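Long-range contacts in dipicolinate synthase subunit A (PDB 3D4O), which probably serves as the NAD(P)-dependent oxidoreductase subunit in making dipicolinic acid, a compound that bacilli store in their spores: residues Asp14-Glu19 and Pro269-Lys275; Gly35-Leu39 and Thr77-Asn81; Ile153-Ala159 and Leu177-Lys182. All coordinates share one frame; numbering follows the deposited sequence.

Contact 2 lies in the first Rossmann-like half, built round strand 7-11, and contact 3 in the second parallel sheet, which holds strand 157-161. Contact 1 brings helices 268-272 and 274-289, from the end of the chain, onto helix 15-26 of the first half. Along the chain, contact 1 opens first and closes last, with contact 2 and then contact 3 between its segments. Contacts 1 and 2 are about 14 Å apart between centres and meet where Leu18 packs on Leu39 and Phe79. Contact 3 lies about 28 Å from contact 1 and 39 Å from contact 2, centre to centre. Contacts 1 and 3 both touch the second subunit.

Contact 1: Asp14-Glu19 and Pro269-Lys275; sequences DARQLE and PGIVAPK
The Arg16 guanidinium lies flat against the backbone of Gly270, whose N sits over the centre of one face, 3.6 Å from Arg16 CZ. Pro269 C lies over the rim of the same face, while Asp14 OD1 is at the edge, in the guanidinium plane. There Arg16 NE donates to the syn lone pair of Asp14 OD1 at 3.0 Å (161° at the hydrogen), and Arg16 NH2 reaches Asp14 OD2 at 2.8 Å, a side-on salt bridge that fixes the rotation of both groups. The bend of the arginine chain at chi3 (-80°) turns its end back to this carboxylate. Asp14 CG stands between its own N and carbonyl carbon (chi1 65°), so that OD1 also takes the backbone N of Arg16 at 2.8 Å; with Gln17 OE1 receiving Asp14 N, this is a capping box at the start of helix 15-26. Asp14 OD2 lies 3.4 Å from Gly270 CA. Beside this charged group the packing is tight: Ala15 CB meets Pro274 CB at 3.4 Å, and Arg16 CA makes a CA-H...O contact of 3.5 Å to Pro274 O. A water joins Ala15 N to Gly270 O. Glu19 OE2 lies 3.7 Å from Lys275 CG without pairing with Lys275 NZ; the salt bridge of Glu19 OE1 is to Arg279. The first turn of helix 15-26 thus packs into the junction of helices 268-272 and 274-289, with helix 127-148 behind Pro269 and Ala273, and Asp150 of the second subunit against Pro274 and Lys275.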
# COMPACT_ATOMS: atom_id res chain seq x y z
N ASP C 14 11.76 -3.91 -17.42
CA ASP C 14 11.16 -4.62 -16.33
C ASP C 14 10.02 -5.49 -16.81
O ASP C 14 10.01 -5.91 -17.97
CB ASP C 14 10.77 -3.69 -15.17
CG ASP C 14 9.70 -2.68 -15.52
OD1 ASP C 14 8.86 -2.94 -16.40
OD2 ASP C 14 9.64 -1.64 -14.86
N ALA C 15 9.08 -5.77 -15.92
CA ALA C 15 8.00 -6.72 -16.27
C ALA C 15 7.11 -6.17 -17.35
O ALA C 15 6.51 -6.92 -18.12
CB ALA C 15 7.19 -7.18 -15.04
N ARG C 16 7.05 -4.85 -17.44
CA ARG C 16 6.31 -4.20 -18.51
C ARG C 16 6.76 -4.69 -19.86
O ARG C 16 5.96 -4.88 -20.76
CB ARG C 16 6.56 -2.67 -18.54
CG ARG C 16 5.80 -2.00 -17.51
CD ARG C 16 6.13 -0.56 -17.46
NE ARG C 16 7.37 -0.34 -16.73
CZ ARG C 16 7.65 0.80 -16.12
NH1 ARG C 16 6.81 1.78 -16.19
NH2 ARG C 16 8.77 0.98 -15.47
N GLN C 17 8.05 -4.84 -19.98
CA GLN C 17 8.65 -5.21 -21.28
C GLN C 17 8.18 -6.57 -21.78
O GLN C 17 8.15 -6.82 -22.99
CB GLN C 17 10.16 -5.13 -21.28
CG GLN C 17 10.67 -3.79 -21.73
CD GLN C 17 10.33 -2.66 -20.80
OE1 GLN C 17 10.31 -2.82 -19.58
NE2 GLN C 17 10.08 -1.50 -21.39
N LEU C 18 7.77 -7.41 -20.84
CA LEU C 18 7.31 -8.76 -21.17
C LEU C 18 6.05 -8.67 -22.05
O LEU C 18 5.85 -9.51 -22.93
CB LEU C 18 7.02 -9.62 -19.92
CG LEU C 18 8.21 -9.94 -19.01
CD1 LEU C 18 7.74 -10.68 -17.76
CD2 LEU C 18 9.25 -10.74 -19.74
N GLU C 19 5.25 -7.63 -21.83
CA GLU C 19 4.00 -7.43 -22.59
C GLU C 19 4.34 -6.95 -23.99
O GLU C 19 3.69 -7.29 -24.98
CB GLU C 19 3.09 -6.40 -21.92
CG GLU C 19 2.59 -6.79 -20.57
CD GLU C 19 1.90 -8.12 -20.56
OE1 GLU C 19 1.18 -8.46 -21.54
OE2 GLU C 19 2.07 -8.82 -19.54
N PRO C 269 4.86 1.83 -11.91
CA PRO C 269 3.97 1.04 -12.78
C PRO C 269 4.53 -0.34 -13.13
O PRO C 269 3.79 -1.32 -13.24
CB PRO C 269 3.83 1.92 -14.04
CG PRO C 269 4.00 3.32 -13.48
CD PRO C 269 5.15 3.15 -12.51
N GLY C 270 5.85 -0.43 -13.21
CA GLY C 270 6.50 -1.70 -13.53
C GLY C 270 6.46 -2.62 -12.32
O GLY C 270 6.53 -3.83 -12.41
N ILE C 271 6.34 -2.01 -11.17
CA ILE C 271 6.32 -2.77 -9.90
C ILE C 271 4.90 -3.20 -9.53
O ILE C 271 4.67 -4.33 -9.09
CB ILE C 271 6.91 -1.94 -8.76
CG1 ILE C 271 8.42 -1.86 -8.92
CG2 ILE C 271 6.55 -2.54 -7.40
CD1 ILE C 271 9.07 -0.64 -8.21
N VAL C 272 3.93 -2.31 -9.73
CA VAL C 272 2.58 -2.61 -9.29
C VAL C 272 1.57 -2.99 -10.35
O VAL C 272 0.59 -3.61 -10.03
CB VAL C 272 1.98 -1.47 -8.41
CG1 VAL C 272 2.87 -1.25 -7.17
CG2 VAL C 272 1.72 -0.17 -9.23
N ALA C 273 1.78 -2.63 -11.60
CA ALA C 273 0.80 -3.01 -12.62
C ALA C 273 1.48 -3.24 -13.96
O ALA C 273 1.09 -2.65 -14.97
CB ALA C 273 -0.27 -1.91 -12.74
N PRO C 274 2.52 -4.09 -13.98
CA PRO C 274 3.32 -4.24 -15.19
C PRO C 274 2.55 -4.75 -16.42
O PRO C 274 2.90 -4.41 -17.55
CB PRO C 274 4.41 -5.24 -14.76
CG PRO C 274 3.84 -5.95 -13.57
CD PRO C 274 2.99 -4.95 -12.88
N LYS C 275 1.51 -5.54 -16.19
CA LYS C 275 0.72 -6.09 -17.29
C LYS C 275 -0.06 -4.94 -17.93
O LYS C 275 -0.00 -4.72 -19.14
CB LYS C 275 -0.21 -7.20 -16.84
CG LYS C 275 -1.06 -7.77 -17.98
CD LYS C 275 -1.84 -9.02 -17.63
CE LYS C 275 -0.96 -10.28 -17.81
NZ LYS C 275 -1.75 -11.58 -17.69
O HOH W 1 8.73 -5.30 -12.86

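Contact 2: Gly35-Leu39 and Thr77-Asn81; sequences GFDQL and TIFSN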
# COMPACT_ATOMS: atom_id res chain seq x y z
N GLY C 35 19.54 -8.45 -22.31
CA GLY C 35 19.33 -8.24 -20.87
C GLY C 35 18.30 -9.14 -20.22
O GLY C 35 17.91 -8.93 -19.07
N PHE C 36 17.91 -10.17 -20.94
CA PHE C 36 16.87 -11.09 -20.45
C PHE C 36 17.34 -12.54 -20.30
O PHE C 36 16.59 -13.48 -20.49
CB PHE C 36 15.66 -11.02 -21.38
CG PHE C 36 14.95 -9.69 -21.37
CD1 PHE C 36 15.44 -8.62 -22.11
CD2 PHE C 36 13.80 -9.52 -20.64
CE1 PHE C 36 14.79 -7.40 -22.12
CE2 PHE C 36 13.14 -8.29 -20.64
CZ PHE C 36 13.64 -7.23 -21.39
N ASP C 37 18.60 -12.70 -19.94
CA ASP C 37 19.16 -14.05 -19.81
C ASP C 37 18.46 -14.85 -18.73
O ASP C 37 18.37 -16.08 -18.83
CB ASP C 37 20.68 -14.03 -19.62
CG ASP C 37 21.11 -13.03 -18.60
OD1 ASP C 37 20.88 -13.27 -17.41
OD2 ASP C 37 21.69 -12.01 -19.01
N GLN C 38 17.89 -14.16 -17.75
CA GLN C 38 17.16 -14.85 -16.67
C GLN C 38 15.75 -15.23 -17.08
O GLN C 38 15.10 -16.03 -16.42
CB GLN C 38 17.11 -14.02 -15.40
CG GLN C 38 18.47 -13.83 -14.78
CD GLN C 38 18.45 -12.87 -13.60
OE1 GLN C 38 19.49 -12.54 -13.06
NE2 GLN C 38 17.26 -12.43 -13.21
N LEU C 39 15.29 -14.66 -18.17
CA LEU C 39 13.94 -14.93 -18.69
C LEU C 39 13.91 -16.35 -19.25
O LEU C 39 14.45 -16.66 -20.30
CB LEU C 39 13.52 -13.92 -19.75
CG LEU C 39 12.10 -14.05 -20.27
CD1 LEU C 39 11.12 -13.91 -19.10
CD2 LEU C 39 11.81 -13.02 -21.36
N THR C 77 17.95 -3.46 -16.20
CA THR C 77 17.23 -4.71 -16.41
C THR C 77 17.14 -5.54 -15.14
O THR C 77 18.14 -5.71 -14.43
CB THR C 77 17.88 -5.60 -17.48
OG1 THR C 77 17.14 -6.81 -17.57
CG2 THR C 77 19.33 -5.93 -17.12
N ILE C 78 15.95 -6.04 -14.88
CA ILE C 78 15.71 -6.89 -13.72
C ILE C 78 15.83 -8.37 -14.12
O ILE C 78 15.58 -9.24 -13.31
CB ILE C 78 14.29 -6.67 -13.07
CG1 ILE C 78 13.16 -7.20 -13.97
CG2 ILE C 78 14.06 -5.20 -12.64
CD1 ILE C 78 11.75 -7.10 -13.33
N PHE C 79 16.18 -8.63 -15.38
CA PHE C 79 16.26 -10.02 -15.90
C PHE C 79 17.69 -10.45 -16.21
O PHE C 79 17.94 -11.35 -16.99
CB PHE C 79 15.42 -10.19 -17.18
CG PHE C 79 13.96 -9.92 -16.99
CD1 PHE C 79 13.14 -10.88 -16.45
CD2 PHE C 79 13.41 -8.71 -17.35
CE1 PHE C 79 11.79 -10.63 -16.25
CE2 PHE C 79 12.07 -8.47 -17.18
CZ PHE C 79 11.27 -9.42 -16.62
N SER C 80 18.61 -9.74 -15.59
CA SER C 80 20.06 -9.99 -15.73
C SER C 80 20.87 -9.16 -14.76
O SER C 80 20.49 -8.05 -14.38
CB SER C 80 20.53 -9.66 -17.15
OG SER C 80 21.95 -9.80 -17.26
N ASN C 81 21.99 -9.74 -14.37
CA ASN C 81 22.92 -9.11 -13.45
C ASN C 81 24.04 -8.48 -14.25
O ASN C 81 24.94 -7.85 -13.70
CB ASN C 81 23.50 -10.14 -12.48
CG ASN C 81 22.51 -10.55 -11.41
OD1 ASN C 81 21.81 -9.72 -10.84
ND2 ASN C 81 22.46 -11.85 -11.11
O HOH W 2 22.66 -12.57 -15.04
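The rings of Phe36 and Phe79 lie nearly parallel, their planes 22° apart, but slid so far that they barely overlap: the centroids are 5.0 Å apart, and Phe36 CE2 comes to 3.3 Å from Phe79 CD2. Ile78 CG1 covers part of one face of the Phe79 ring. Next to the rings, Thr77 holds its hydroxyl trans to the backbone N (chi1 178°), where OG1 donates to Gly35 O at 2.7 Å and accepts Phe79 N at 3.0 Å, the second bond closing an ST turn. With a valine in its place, Gly35 O would probably be left without this donor and the turn that presents Phe79 would lose its brace. Phe79 O in turn receives Gln38 N at 2.9 Å, from within the type I turn of Phe36 to Leu39. Ser80 OG donates to the syn lone pair of Asp37 OD2 at 2.8 Å, while a water bridges Asp37 OD1 and Asn81 N. The Gln38 and Asn81 side chains cross at about a right angle. Both segments are loops, following strands 30-34 and 61-63, which flank strand 7-11 in the sheet; Phe36 packs against helix 15-26 on Gln17 and Ile21, Leu39 and Phe79 on Leu18.

Contact 3: Ile153-Ala159 and Leu177-Lys182; sequences IHGANVA and LGAKVK
A beta-alpha-beta crossover of the Rossmann fold brings these segments together: strand 157-161, helix 165-176 and strand 180-185 follow in sequence, and the two strands lie parallel in the second sheet. Such a unit commonly carries the dinucleotide in this superfamily, probably here too. Val158 turns both its N and its O to strand 180-185: N donates to Lys180 O at 2.9 Å and O receives Lys182 N at 2.8 Å. One step earlier, Lys180 N meets Ala156 O at 2.8 Å, almost straight on to the carbonyl. Ahead of the strands, Gly155, in the type II turn of Ile153 to Ala156, donates N to Gly178 O at 2.8 Å from above the carbonyl plane, and Gly178 ends helix 165-176 in a Schellman motif; both glycines have positive phi. Gly178 O also lies over one face of the His154 ring, offset toward its rim. Asn157 and Lys182 point to the same side of the sheet, where Asn157 ND2 bonds Asp213 O and Lys182 NZ bonds Glu210 O. On the other side, against Phe174 of the crossover helix, chi1 of 175° leaves Val158 CG2 beside its own N, pressing on Ala179 CB at 3.5 Å.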
# COMPACT_ATOMS: atom_id res chain seq x y z
N ILE C 153 -3.67 6.72 6.39
CA ILE C 153 -3.74 7.79 5.38
C ILE C 153 -5.09 8.48 5.53
O ILE C 153 -5.21 9.69 5.34
CB ILE C 153 -3.62 7.24 3.94
CG1 ILE C 153 -2.29 6.50 3.78
CG2 ILE C 153 -3.71 8.36 2.94
CD1 ILE C 153 -1.11 7.30 4.28
N HIS C 154 -6.08 7.69 5.90
CA HIS C 154 -7.41 8.21 6.18
C HIS C 154 -7.27 9.20 7.34
O HIS C 154 -6.72 8.87 8.41
CB HIS C 154 -8.35 7.05 6.57
CG HIS C 154 -9.79 7.45 6.74
ND1 HIS C 154 -10.18 8.39 7.66
CD2 HIS C 154 -10.93 6.99 6.16
CE1 HIS C 154 -11.50 8.51 7.63
NE2 HIS C 154 -11.98 7.68 6.72
N GLY C 155 -7.68 10.44 7.10
CA GLY C 155 -7.65 11.46 8.12
C GLY C 155 -6.34 12.19 8.29
O GLY C 155 -6.24 13.16 9.03
N ALA C 156 -5.33 11.72 7.59
CA ALA C 156 -3.98 12.33 7.65
C ALA C 156 -3.92 13.54 6.76
O ALA C 156 -4.74 13.70 5.88
CB ALA C 156 -2.89 11.31 7.18
N ASN C 157 -2.95 14.40 7.04
CA ASN C 157 -2.70 15.57 6.22
C ASN C 157 -1.73 15.21 5.13
O ASN C 157 -0.59 14.89 5.40
CB ASN C 157 -2.11 16.71 7.06
CG ASN C 157 -3.13 17.29 8.04
OD1 ASN C 157 -4.35 17.18 7.84
ND2 ASN C 157 -2.63 17.93 9.08
N VAL C 158 -2.20 15.27 3.89
CA VAL C 158 -1.38 14.90 2.73
C VAL C 158 -1.27 16.02 1.75
O VAL C 158 -2.26 16.61 1.36
CB VAL C 158 -2.02 13.68 1.99
CG1 VAL C 158 -1.25 13.34 0.67
CG2 VAL C 158 -2.08 12.47 2.93
N ALA C 159 -0.04 16.33 1.38
CA ALA C 159 0.26 17.37 0.38
C ALA C 159 0.80 16.71 -0.86
O ALA C 159 1.59 15.75 -0.78
CB ALA C 159 1.28 18.36 0.88
N LEU C 177 -9.50 8.43 -0.84
CA LEU C 177 -9.17 7.51 0.26
C LEU C 177 -9.31 8.11 1.68
O LEU C 177 -8.97 7.47 2.69
CB LEU C 177 -7.76 6.95 0.11
CG LEU C 177 -7.55 5.86 -0.96
CD1 LEU C 177 -6.24 5.16 -0.57
CD2 LEU C 177 -8.70 4.84 -1.02
N GLY C 178 -9.81 9.33 1.77
CA GLY C 178 -10.02 9.96 3.08
C GLY C 178 -8.91 10.79 3.66
O GLY C 178 -9.03 11.28 4.76
N ALA C 179 -7.84 11.02 2.89
CA ALA C 179 -6.81 11.98 3.34
C ALA C 179 -7.31 13.42 3.21
O ALA C 179 -8.21 13.70 2.46
CB ALA C 179 -5.52 11.82 2.57
N LYS C 180 -6.76 14.32 4.00
CA LYS C 180 -7.06 15.75 3.89
C LYS C 180 -5.93 16.25 3.04
O LYS C 180 -4.81 16.43 3.48
CB LYS C 180 -7.14 16.44 5.24
CG LYS C 180 -8.33 15.97 6.05
CD LYS C 180 -8.23 16.37 7.52
CE LYS C 180 -9.50 15.95 8.30
NZ LYS C 180 -9.87 14.50 8.08
N VAL C 181 -6.26 16.43 1.78
CA VAL C 181 -5.30 16.72 0.77
C VAL C 181 -5.17 18.17 0.42
O VAL C 181 -6.14 18.88 0.19
CB VAL C 181 -5.64 15.98 -0.53
CG1 VAL C 181 -4.67 16.40 -1.63
CG2 VAL C 181 -5.67 14.44 -0.34
N LYS C 182 -3.93 18.60 0.38
CA LYS C 182 -3.64 19.95 -0.06
C LYS C 182 -2.67 19.81 -1.20
O LYS C 182 -1.85 18.91 -1.21
CB LYS C 182 -3.07 20.83 1.06
CG LYS C 182 -1.82 20.33 1.71
CD LYS C 182 -1.16 21.43 2.59
CE LYS C 182 -1.97 21.78 3.81
NZ LYS C 182 -1.35 22.84 4.72